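Local coordinates for protein thermophilic dibenzothiophene desulfurization enzyme C (Paenibacillus sp. A11-2, PDB 5XDC) that probably oxidises dibenzothiophene to its sulfoxide and then its sulfone, using reduced FMN and molecular oxygen, at residues 49-63 with 110-123. Sequence-based numbering, arbitrary orientation.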
ATOM      1  N   ILE B  49      -6.764  19.087 -34.381  1.00 17.81           N
ATOM      2  CA  ILE B  49      -7.779  18.070 -34.134  1.00 15.05           C
ATOM      3  C   ILE B  49      -8.962  18.266 -35.078  1.00 16.38           C
ATOM      4  O   ILE B  49      -9.531  17.295 -35.600  1.00 16.94           O
ATOM      5  CB  ILE B  49      -8.202  18.095 -32.650  1.00 14.33           C
ATOM      6  CG1 ILE B  49      -7.030  17.624 -31.782  1.00 15.00           C
ATOM      7  CG2 ILE B  49      -9.444  17.238 -32.432  1.00 18.28           C
ATOM      8  CD1 ILE B  49      -7.283  17.753 -30.288  1.00 17.34           C
ATOM      9  N   ARG B  50      -9.347  19.524 -35.315  1.00 17.68           N
ATOM     10  CA  ARG B  50     -10.429  19.811 -36.248  1.00 15.29           C
ATOM     11  C   ARG B  50     -10.114  19.270 -37.640  1.00 15.31           C
ATOM     12  O   ARG B  50     -10.955  18.612 -38.262  1.00 18.33           O
ATOM     13  CB  ARG B  50     -10.681  21.317 -36.310  1.00 14.80           C
ATOM     14  CG  ARG B  50     -11.467  21.894 -35.150  1.00 16.86           C
ATOM     15  CD  ARG B  50     -11.854  23.354 -35.435  1.00 18.29           C
ATOM     16  NE  ARG B  50     -12.712  23.907 -34.388  1.00 16.41           N
ATOM     17  CZ  ARG B  50     -12.286  24.572 -33.304  1.00 14.49           C
ATOM     18  NH1 ARG B  50     -10.993  24.780 -33.097  1.00 16.52           N
ATOM     19  NH2 ARG B  50     -13.157  25.017 -32.413  1.00 17.88           N
ATOM     20  N   ARG B  51      -8.898  19.529 -38.134  1.00 17.89           N
ATOM     21  CA  ARG B  51      -8.514  19.092 -39.480  1.00 18.34           C
ATOM     22  C   ARG B  51      -8.425  17.576 -39.592  1.00 23.93           C
ATOM     23  O   ARG B  51      -8.566  17.037 -40.694  1.00 21.72           O
ATOM     24  CB  ARG B  51      -7.172  19.712 -39.878  1.00 20.36           C
ATOM     25  CG  ARG B  51      -7.197  21.219 -40.055  1.00 29.44           C
ATOM     26  CD  ARG B  51      -5.908  21.740 -40.678  1.00 32.15           C
ATOM     27  NE  ARG B  51      -4.705  21.410 -39.915  1.00 35.09           N
ATOM     28  CZ  ARG B  51      -4.197  22.159 -38.939  1.00 30.00           C
ATOM     29  NH1 ARG B  51      -4.795  23.280 -38.565  1.00 28.93           N
ATOM     30  NH2 ARG B  51      -3.086  21.773 -38.326  1.00 31.83           N
ATOM     31  N   SER B  52      -8.226  16.880 -38.471  1.00 19.48           N
ATOM     32  CA  SER B  52      -7.996  15.441 -38.487  1.00 19.09           C
ATOM     33  C   SER B  52      -9.254  14.649 -38.795  1.00 16.37           C
ATOM     34  O   SER B  52      -9.154  13.488 -39.215  1.00 17.45           O
ATOM     35  CB  SER B  52      -7.446  14.999 -37.134  1.00 18.08           C
ATOM     36  OG  SER B  52      -8.498  14.893 -36.197  1.00 17.85           O
ATOM     37  N   GLY B  53     -10.435  15.238 -38.591  1.00 18.54           N
ATOM     38  CA  GLY B  53     -11.685  14.523 -38.727  1.00 18.25           C
ATOM     39  C   GLY B  53     -12.118  13.721 -37.512  1.00 14.11           C
ATOM     40  O   GLY B  53     -13.281  13.314 -37.443  1.00 16.45           O
ATOM     41  N   LEU B  54     -11.247  13.521 -36.516  1.00 15.22           N
ATOM     42  CA  LEU B  54     -11.589  12.626 -35.418  1.00 15.30           C
ATOM     43  C   LEU B  54     -12.728  13.142 -34.536  1.00 13.15           C
ATOM     44  O   LEU B  54     -13.370  12.338 -33.851  1.00 15.14           O
ATOM     45  CB  LEU B  54     -10.352  12.344 -34.559  1.00 16.10           C
ATOM     46  CG  LEU B  54      -9.194  11.627 -35.257  1.00 15.66           C
ATOM     47  CD1 LEU B  54      -8.094  11.326 -34.238  1.00 19.07           C
ATOM     48  CD2 LEU B  54      -9.648  10.354 -35.957  1.00 20.46           C
ATOM     49  N   LEU B  55     -13.031  14.443 -34.542  1.00 14.76           N
ATOM     50  CA  LEU B  55     -14.178  14.908 -33.765  1.00 15.86           C
ATOM     51  C   LEU B  55     -15.478  14.287 -34.262  1.00 13.75           C
ATOM     52  O   LEU B  55     -16.470  14.267 -33.525  1.00 15.27           O
ATOM     53  CB  LEU B  55     -14.277  16.437 -33.796  1.00 15.25           C
ATOM     54  CG  LEU B  55     -13.092  17.208 -33.198  1.00 17.23           C
ATOM     55  CD1 LEU B  55     -13.086  18.700 -33.578  1.00 17.69           C
ATOM     56  CD2 LEU B  55     -13.056  17.076 -31.673  1.00 14.10           C
ATOM     57  N   THR B  56     -15.491  13.760 -35.492  1.00 16.26           N
ATOM     58  CA  THR B  56     -16.671  13.131 -36.063  1.00 17.32           C
ATOM     59  C   THR B  56     -16.665  11.612 -35.894  1.00 18.83           C
ATOM     60  O   THR B  56     -17.440  10.925 -36.560  1.00 17.02           O
ATOM     61  CB  THR B  56     -16.796  13.479 -37.554  1.00 15.78           C
ATOM     62  OG1 THR B  56     -15.811  12.770 -38.306  1.00 15.54           O
ATOM     63  CG2 THR B  56     -16.607  14.972 -37.798  1.00 17.28           C
ATOM     64  N   LEU B  57     -15.819  11.077 -35.000  1.00 16.37           N
ATOM     65  CA  LEU B  57     -15.666   9.624 -34.875  1.00 16.41           C
ATOM     66  C   LEU B  57     -16.993   8.900 -34.710  1.00 16.69           C
ATOM     67  O   LEU B  57     -17.180   7.814 -35.271  1.00 16.90           O
ATOM     68  CB  LEU B  57     -14.740   9.279 -33.696  1.00 14.28           C
ATOM     69  CG  LEU B  57     -13.252   9.207 -34.052  1.00 17.14           C
ATOM     70  CD1 LEU B  57     -12.363   9.256 -32.804  1.00 17.08           C
ATOM     71  CD2 LEU B  57     -12.961   7.920 -34.836  1.00 19.37           C
ATOM     72  N   LEU B  58     -17.909   9.442 -33.913  1.00 14.66           N
ATOM     73  CA  LEU B  58     -19.134   8.731 -33.566  1.00 15.66           C
ATOM     74  C   LEU B  58     -20.331   9.137 -34.420  1.00 17.43           C
ATOM     75  O   LEU B  58     -21.408   8.551 -34.262  1.00 22.08           O
ATOM     76  CB  LEU B  58     -19.481   8.931 -32.085  1.00 16.12           C
ATOM     77  CG  LEU B  58     -18.519   8.294 -31.077  1.00 15.85           C
ATOM     78  CD1 LEU B  58     -18.881   8.729 -29.664  1.00 16.91           C
ATOM     79  CD2 LEU B  58     -18.526   6.777 -31.184  1.00 17.64           C
ATOM     80  N   ILE B  59     -20.184  10.127 -35.293  1.00 14.82           N
ATOM     81  CA  ILE B  59     -21.262  10.481 -36.213  1.00 15.78           C
ATOM     82  C   ILE B  59     -21.300   9.415 -37.303  1.00 14.47           C
ATOM     83  O   ILE B  59     -20.256   9.019 -37.824  1.00 17.46           O
ATOM     84  CB  ILE B  59     -21.042  11.885 -36.797  1.00 17.11           C
ATOM     85  CG1 ILE B  59     -21.173  12.952 -35.700  1.00 16.34           C
ATOM     86  CG2 ILE B  59     -22.040  12.197 -37.932  1.00 15.24           C
ATOM     87  CD1 ILE B  59     -20.709  14.330 -36.146  1.00 17.58           C
ATOM     88  N   SER B  60     -22.496   8.937 -37.634  1.00 14.58           N
ATOM     89  CA  SER B  60     -22.632   7.895 -38.645  1.00 16.75           C
ATOM     90  C   SER B  60     -22.078   8.350 -39.990  1.00 18.06           C
ATOM     91  O   SER B  60     -22.049   9.538 -40.314  1.00 17.34           O
ATOM     92  CB  SER B  60     -24.096   7.519 -38.815  1.00 18.51           C
ATOM     93  OG  SER B  60     -24.789   8.598 -39.423  1.00 18.42           O
ATOM     94  N   LYS B  61     -21.659   7.379 -40.799  1.00 18.18           N
ATOM     95  CA  LYS B  61     -21.214   7.704 -42.147  1.00 18.71           C
ATOM     96  C   LYS B  61     -22.334   8.347 -42.959  1.00 14.42           C
ATOM     97  O   LYS B  61     -22.071   9.240 -43.774  1.00 17.94           O
ATOM     98  CB  LYS B  61     -20.686   6.449 -42.847  1.00 19.77           C
ATOM     99  CG  LYS B  61     -19.377   5.943 -42.257  1.00 17.84           C
ATOM    100  CD  LYS B  61     -18.839   4.739 -43.016  1.00 25.10           C
ATOM    101  CE  LYS B  61     -17.507   4.294 -42.439  1.00 36.17           C
ATOM    102  NZ  LYS B  61     -16.913   3.191 -43.235  1.00 37.97           N
ATOM    103  N   GLU B  62     -23.578   7.919 -42.737  1.00 19.29           N
ATOM    104  CA  GLU B  62     -24.723   8.503 -43.438  1.00 18.05           C
ATOM    105  C   GLU B  62     -24.793  10.006 -43.229  1.00 24.84           C
ATOM    106  O   GLU B  62     -25.207  10.741 -44.132  1.00 20.94           O
ATOM    107  CB  GLU B  62     -26.009   7.835 -42.958  1.00 17.49           C
ATOM    108  CG  GLU B  62     -27.319   8.456 -43.452  1.00 17.30           C
ATOM    109  CD  GLU B  62     -27.511   8.347 -44.958  1.00 20.48           C
ATOM    110  OE1 GLU B  62     -27.041   7.351 -45.539  1.00 19.90           O
ATOM    111  OE2 GLU B  62     -28.124   9.266 -45.553  1.00 23.25           O
ATOM    112  N   ARG B  63     -24.390  10.483 -42.056  1.00 18.53           N
ATOM    113  CA  ARG B  63     -24.417  11.904 -41.735  1.00 16.20           C
ATOM    114  C   ARG B  63     -23.079  12.585 -41.931  1.00 18.31           C
ATOM    115  O   ARG B  63     -22.917  13.741 -41.526  1.00 22.93           O
ATOM    116  CB  ARG B  63     -24.908  12.091 -40.295  1.00 14.51           C
ATOM    117  CG  ARG B  63     -26.385  11.789 -40.122  1.00 21.83           C
ATOM    118  CD  ARG B  63     -26.748  11.532 -38.671  1.00 34.11           C
ATOM    119  NE  ARG B  63     -28.196  11.469 -38.478  1.00 27.99           N
ATOM    120  CZ  ARG B  63     -28.794  10.918 -37.425  1.00 46.02           C
ATOM    121  NH1 ARG B  63     -30.119  10.923 -37.347  1.00 37.03           N
ATOM    122  NH2 ARG B  63     -28.075  10.356 -36.454  1.00 32.15           N
ATOM    123  N   LYS B 110     -30.675  15.904 -34.846  1.00 19.29           N
ATOM    124  CA  LYS B 110     -29.430  15.269 -35.257  1.00 20.78           C
ATOM    125  C   LYS B 110     -29.239  15.354 -36.759  1.00 17.15           C
ATOM    126  O   LYS B 110     -28.115  15.536 -37.242  1.00 19.30           O
ATOM    127  CB  LYS B 110     -29.402  13.811 -34.820  1.00 20.66           C
ATOM    128  CG  LYS B 110     -29.525  13.582 -33.354  1.00 25.98           C
ATOM    129  CD  LYS B 110     -29.347  12.106 -33.103  1.00 40.92           C
ATOM    130  CE  LYS B 110     -30.028  11.678 -31.858  1.00 24.88           C
ATOM    131  NZ  LYS B 110     -29.869  10.218 -31.648  1.00 21.91           N
ATOM    132  N   ALA B 111     -30.330  15.214 -37.519  1.00 23.60           N
ATOM    133  CA  ALA B 111     -30.226  15.291 -38.967  1.00 27.57           C
ATOM    134  C   ALA B 111     -29.699  16.644 -39.410  1.00 19.38           C
ATOM    135  O   ALA B 111     -29.018  16.744 -40.437  1.00 23.24           O
ATOM    136  CB  ALA B 111     -31.589  15.011 -39.596  1.00 26.11           C
ATOM    137  N   ARG B 112     -29.988  17.697 -38.648  1.00 18.97           N
ATOM    138  CA  ARG B 112     -29.442  19.015 -38.935  1.00 19.52           C
ATOM    139  C   ARG B 112     -28.056  19.206 -38.337  1.00 15.81           C
ATOM    140  O   ARG B 112     -27.126  19.625 -39.034  1.00 18.04           O
ATOM    141  CB  ARG B 112     -30.391  20.091 -38.404  1.00 24.46           C
ATOM    142  CG  ARG B 112     -31.730  20.131 -39.137  1.00 29.76           C
ATOM    143  CD  ARG B 112     -32.547  21.325 -38.694  1.00 30.81           C
ATOM    144  NE  ARG B 112     -33.022  21.190 -37.318  1.00 27.00           N
ATOM    145  CZ  ARG B 112     -34.156  20.595 -36.959  1.00 31.68           C
ATOM    146  NH1 ARG B 112     -34.958  20.053 -37.873  1.00 35.68           N
ATOM    147  NH2 ARG B 112     -34.488  20.541 -35.677  1.00 23.41           N
ATOM    148  N   TRP B 113     -27.901  18.871 -37.051  1.00 20.52           N
ATOM    149  CA  TRP B 113     -26.684  19.208 -36.318  1.00 18.24           C
ATOM    150  C   TRP B 113     -25.480  18.404 -36.794  1.00 13.59           C
ATOM    151  O   TRP B 113     -24.371  18.940 -36.884  1.00 17.09           O
ATOM    152  CB  TRP B 113     -26.899  18.967 -34.822  1.00 15.83           C
ATOM    153  CG  TRP B 113     -27.322  20.145 -33.999  1.00 16.09           C
ATOM    154  CD1 TRP B 113     -27.016  21.460 -34.212  1.00 22.74           C
ATOM    155  CD2 TRP B 113     -28.095  20.103 -32.800  1.00 15.11           C
ATOM    156  NE1 TRP B 113     -27.570  22.239 -33.219  1.00 21.77           N
ATOM    157  CE2 TRP B 113     -28.237  21.430 -32.343  1.00 18.26           C
ATOM    158  CE3 TRP B 113     -28.685  19.075 -32.066  1.00 15.55           C
ATOM    159  CZ2 TRP B 113     -28.948  21.749 -31.191  1.00 19.15           C
ATOM    160  CZ3 TRP B 113     -29.395  19.390 -30.937  1.00 17.64           C
ATOM    161  CH2 TRP B 113     -29.528  20.718 -30.507  1.00 16.71           C
ATOM    162  N   TYR B 114     -25.657  17.114 -37.085  1.00 16.15           N
ATOM    163  CA  TYR B 114     -24.457  16.313 -37.290  1.00 18.35           C
ATOM    164  C   TYR B 114     -23.785  16.634 -38.620  1.00 17.03           C
ATOM    165  O   TYR B 114     -22.556  16.744 -38.673  1.00 16.71           O
ATOM    166  CB  TYR B 114     -24.786  14.825 -37.167  1.00 17.72           C
ATOM    167  CG  TYR B 114     -25.106  14.382 -35.753  1.00 18.93           C
ATOM    168  CD1 TYR B 114     -25.175  15.289 -34.701  1.00 20.00           C
ATOM    169  CD2 TYR B 114     -25.334  13.049 -35.468  1.00 18.39           C
ATOM    170  CE1 TYR B 114     -25.476  14.870 -33.416  1.00 16.52           C
ATOM    171  CE2 TYR B 114     -25.634  12.627 -34.189  1.00 17.26           C
ATOM    172  CZ  TYR B 114     -25.692  13.549 -33.163  1.00 16.57           C
ATOM    173  OH  TYR B 114     -25.981  13.125 -31.885  1.00 18.85           O
ATOM    174  N   PRO B 115     -24.522  16.813 -39.721  1.00 17.82           N
ATOM    175  CA  PRO B 115     -23.838  17.264 -40.943  1.00 18.26           C
ATOM    176  C   PRO B 115     -23.173  18.616 -40.763  1.00 15.63           C
ATOM    177  O   PRO B 115     -22.105  18.872 -41.331  1.00 18.79           O
ATOM    178  CB  PRO B 115     -24.974  17.310 -41.980  1.00 19.33           C
ATOM    179  CG  PRO B 115     -25.935  16.321 -41.503  1.00 19.67           C
ATOM    180  CD  PRO B 115     -25.917  16.431 -39.991  1.00 18.43           C
ATOM    181  N   GLN B 116     -23.803  19.493 -39.979  1.00 19.39           N
ATOM    182  CA  GLN B 116     -23.214  20.790 -39.688  1.00 19.34           C
ATOM    183  C   GLN B 116     -21.918  20.632 -38.907  1.00 19.39           C
ATOM    184  O   GLN B 116     -20.910  21.275 -39.217  1.00 19.26           O
ATOM    185  CB  GLN B 116     -24.220  21.629 -38.907  1.00 21.08           C
ATOM    186  CG  GLN B 116     -23.890  23.084 -38.881  1.00 27.17           C
ATOM    187  CD  GLN B 116     -24.961  23.930 -38.215  1.00 20.22           C
ATOM    188  OE1 GLN B 116     -25.927  23.416 -37.638  1.00 21.41           O
ATOM    189  NE2 GLN B 116     -24.785  25.245 -38.288  1.00 23.78           N
ATOM    190  N   ALA B 117     -21.931  19.760 -37.897  1.00 18.84           N
ATOM    191  CA  ALA B 117     -20.737  19.509 -37.093  1.00 17.10           C
ATOM    192  C   ALA B 117     -19.593  18.971 -37.940  1.00 17.31           C
ATOM    193  O   ALA B 117     -18.418  19.279 -37.682  1.00 14.68           O
ATOM    194  CB  ALA B 117     -21.070  18.525 -35.976  1.00 16.54           C
ATOM    195  N   VAL B 118     -19.910  18.141 -38.942  1.00 18.99           N
ATOM    196  CA  VAL B 118     -18.881  17.651 -39.858  1.00 18.37           C
ATOM    197  C   VAL B 118     -18.356  18.786 -40.733  1.00 17.65           C
ATOM    198  O   VAL B 118     -17.141  18.988 -40.861  1.00 18.59           O
ATOM    199  CB  VAL B 118     -19.434  16.501 -40.724  1.00 18.78           C
ATOM    200  CG1 VAL B 118     -18.412  16.111 -41.785  1.00 22.54           C
ATOM    201  CG2 VAL B 118     -19.804  15.291 -39.870  1.00 18.72           C
ATOM    202  N   ARG B 119     -19.267  19.529 -41.366  1.00 19.95           N
ATOM    203  CA  ARG B 119     -18.881  20.569 -42.320  1.00 20.80           C
ATOM    204  C   ARG B 119     -18.095  21.689 -41.651  1.00 21.60           C
ATOM    205  O   ARG B 119     -17.099  22.176 -42.200  1.00 22.29           O
ATOM    206  CB  ARG B 119     -20.146  21.115 -42.991  1.00 20.16           C
ATOM    207  CG  ARG B 119     -19.971  22.370 -43.820  1.00 38.70           C
ATOM    208  CD  ARG B 119     -21.314  22.834 -44.419  1.00 47.83           C
ATOM    209  NE  ARG B 119     -22.415  21.879 -44.203  1.00 44.06           N
ATOM    210  CZ  ARG B 119     -23.468  22.078 -43.404  1.00 30.32           C
ATOM    211  NH1 ARG B 119     -24.404  21.140 -43.289  1.00 35.53           N
ATOM    212  NH2 ARG B 119     -23.603  23.207 -42.720  1.00 46.78           N
ATOM    213  N   GLU B 120     -18.530  22.105 -40.468  1.00 20.26           N
ATOM    214  CA  GLU B 120     -17.933  23.223 -39.758  1.00 19.28           C
ATOM    215  C   GLU B 120     -16.864  22.786 -38.762  1.00 20.29           C
ATOM    216  O   GLU B 120     -16.305  23.639 -38.069  1.00 19.83           O
ATOM    217  CB  GLU B 120     -19.032  24.017 -39.043  1.00 20.18           C
ATOM    218  CG  GLU B 120     -20.116  24.561 -40.004  1.00 21.12           C
ATOM    219  CD  GLU B 120     -21.149  25.441 -39.321  1.00 27.17           C
ATOM    220  OE1 GLU B 120     -21.005  25.744 -38.118  1.00 26.05           O
ATOM    221  OE2 GLU B 120     -22.120  25.842 -40.000  1.00 27.55           O
ATOM    222  N   ARG B 121     -16.579  21.488 -38.679  1.00 20.55           N
ATOM    223  CA  ARG B 121     -15.511  20.953 -37.830  0.53 17.53           C
ATOM    224  C   ARG B 121     -15.707  21.368 -36.370  1.00 16.02           C
ATOM    225  O   ARG B 121     -14.809  21.918 -35.726  1.00 19.11           O
ATOM    226  CB  ARG B 121     -14.142  21.371 -38.367  0.53 20.13           C
ATOM    227  CG  ARG B 121     -13.930  20.886 -39.807  0.53 17.99           C
ATOM    228  CD  ARG B 121     -12.476  20.819 -40.221  0.53 18.22           C
ATOM    229  NE  ARG B 121     -12.316  20.156 -41.516  0.53 31.88           N
ATOM    230  CZ  ARG B 121     -12.183  18.840 -41.698  0.53 42.63           C
ATOM    231  NH1 ARG B 121     -12.183  17.988 -40.666  0.53 15.10           N
ATOM    232  NH2 ARG B 121     -12.048  18.369 -42.934  0.53 29.09           N
ATOM    233  N   TRP B 122     -16.892  21.074 -35.846  1.00 15.96           N
ATOM    234  CA  TRP B 122     -17.255  21.477 -34.489  1.00 12.92           C
ATOM    235  C   TRP B 122     -16.430  20.755 -33.433  1.00 17.31           C
ATOM    236  O   TRP B 122     -16.285  19.532 -33.461  1.00 16.47           O
ATOM    237  CB  TRP B 122     -18.725  21.204 -34.224  1.00 16.23           C
ATOM    238  CG  TRP B 122     -19.660  22.193 -34.830  1.00 15.12           C
ATOM    239  CD1 TRP B 122     -19.341  23.267 -35.625  1.00 19.89           C
ATOM    240  CD2 TRP B 122     -21.076  22.205 -34.684  1.00 14.00           C
ATOM    241  NE1 TRP B 122     -20.485  23.939 -35.979  1.00 17.46           N
ATOM    242  CE2 TRP B 122     -21.563  23.307 -35.417  1.00 18.21           C
ATOM    243  CE3 TRP B 122     -21.988  21.383 -34.012  1.00 15.49           C
ATOM    244  CZ2 TRP B 122     -22.922  23.615 -35.478  1.00 17.87           C
ATOM    245  CZ3 TRP B 122     -23.339  21.689 -34.080  1.00 18.59           C
ATOM    246  CH2 TRP B 122     -23.791  22.788 -34.814  1.00 18.70           C
ATOM    247  N   PHE B 123     -15.926  21.535 -32.486  1.00 18.06           N
ATOM    248  CA  PHE B 123     -15.273  21.068 -31.268  1.00 14.02           C
ATOM    249  C   PHE B 123     -16.192  21.541 -30.144  1.00 15.84           C
ATOM    250  O   PHE B 123     -16.367  22.749 -29.960  1.00 16.92           O
ATOM    251  CB  PHE B 123     -13.867  21.665 -31.183  1.00 14.74           C
ATOM    252  CG  PHE B 123     -12.868  20.857 -30.388  1.00 12.82           C
ATOM    253  CD1 PHE B 123     -13.221  20.218 -29.223  1.00 13.55           C
ATOM    254  CD2 PHE B 123     -11.552  20.779 -30.817  1.00 16.03           C
ATOM    255  CE1 PHE B 123     -12.267  19.504 -28.496  1.00 14.31           C
ATOM    256  CE2 PHE B 123     -10.610  20.074 -30.095  1.00 16.58           C
ATOM    257  CZ  PHE B 123     -10.983  19.431 -28.942  1.00 15.01           C
TER
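L55 sets its CD2 methyl squarely over the face of the F123 ring, 3.8 Å from the centroid and only 5° off the ring normal, a CH-pi contact. The ring gets there because CG of F123 is anti to the backbone N (chi1 -154°); its CE2 then meets CG2 of I49 at 3.9 Å. An alanine in place of F123 would probably leave the L55 methyl without its aromatic face and open a gap beside I49. Next to this, R50 NE reaches R121 O weakly at 3.2 Å; in one of two modelled conformers, hence less certainly, R121 NH1 donates to R50 O at 2.8 Å, bent to 132° at the hydrogen. The R50 guanidinium lays one face over CB of F123, and salt bridges to D166, D164 and D47 hold its far end. Further along, I59 CG2 packs on Y114 CB at 3.9 Å, and T56 CG2 meets V118 CG2 at 3.8 Å. R63 CD touches Y114 CD2 at 3.8 Å, and K110 CB covers one face of the R63 guanidinium, which stands perpendicular to the Y114 ring. A Schellman motif (positive phi at R121, W122 N bonded to A117 O, R121 N weakly to V118 O) ends helix 107-119. The contact thus joins the last turn of helix 43-52 and its following loop to helix 107-119 and the residues beyond, within the helical N-terminal domain of the acyl-CoA dehydrogenase fold, F123 lying about 7 Å, side chain to side chain, from Y93, which binds FMN in another structure of this enzyme.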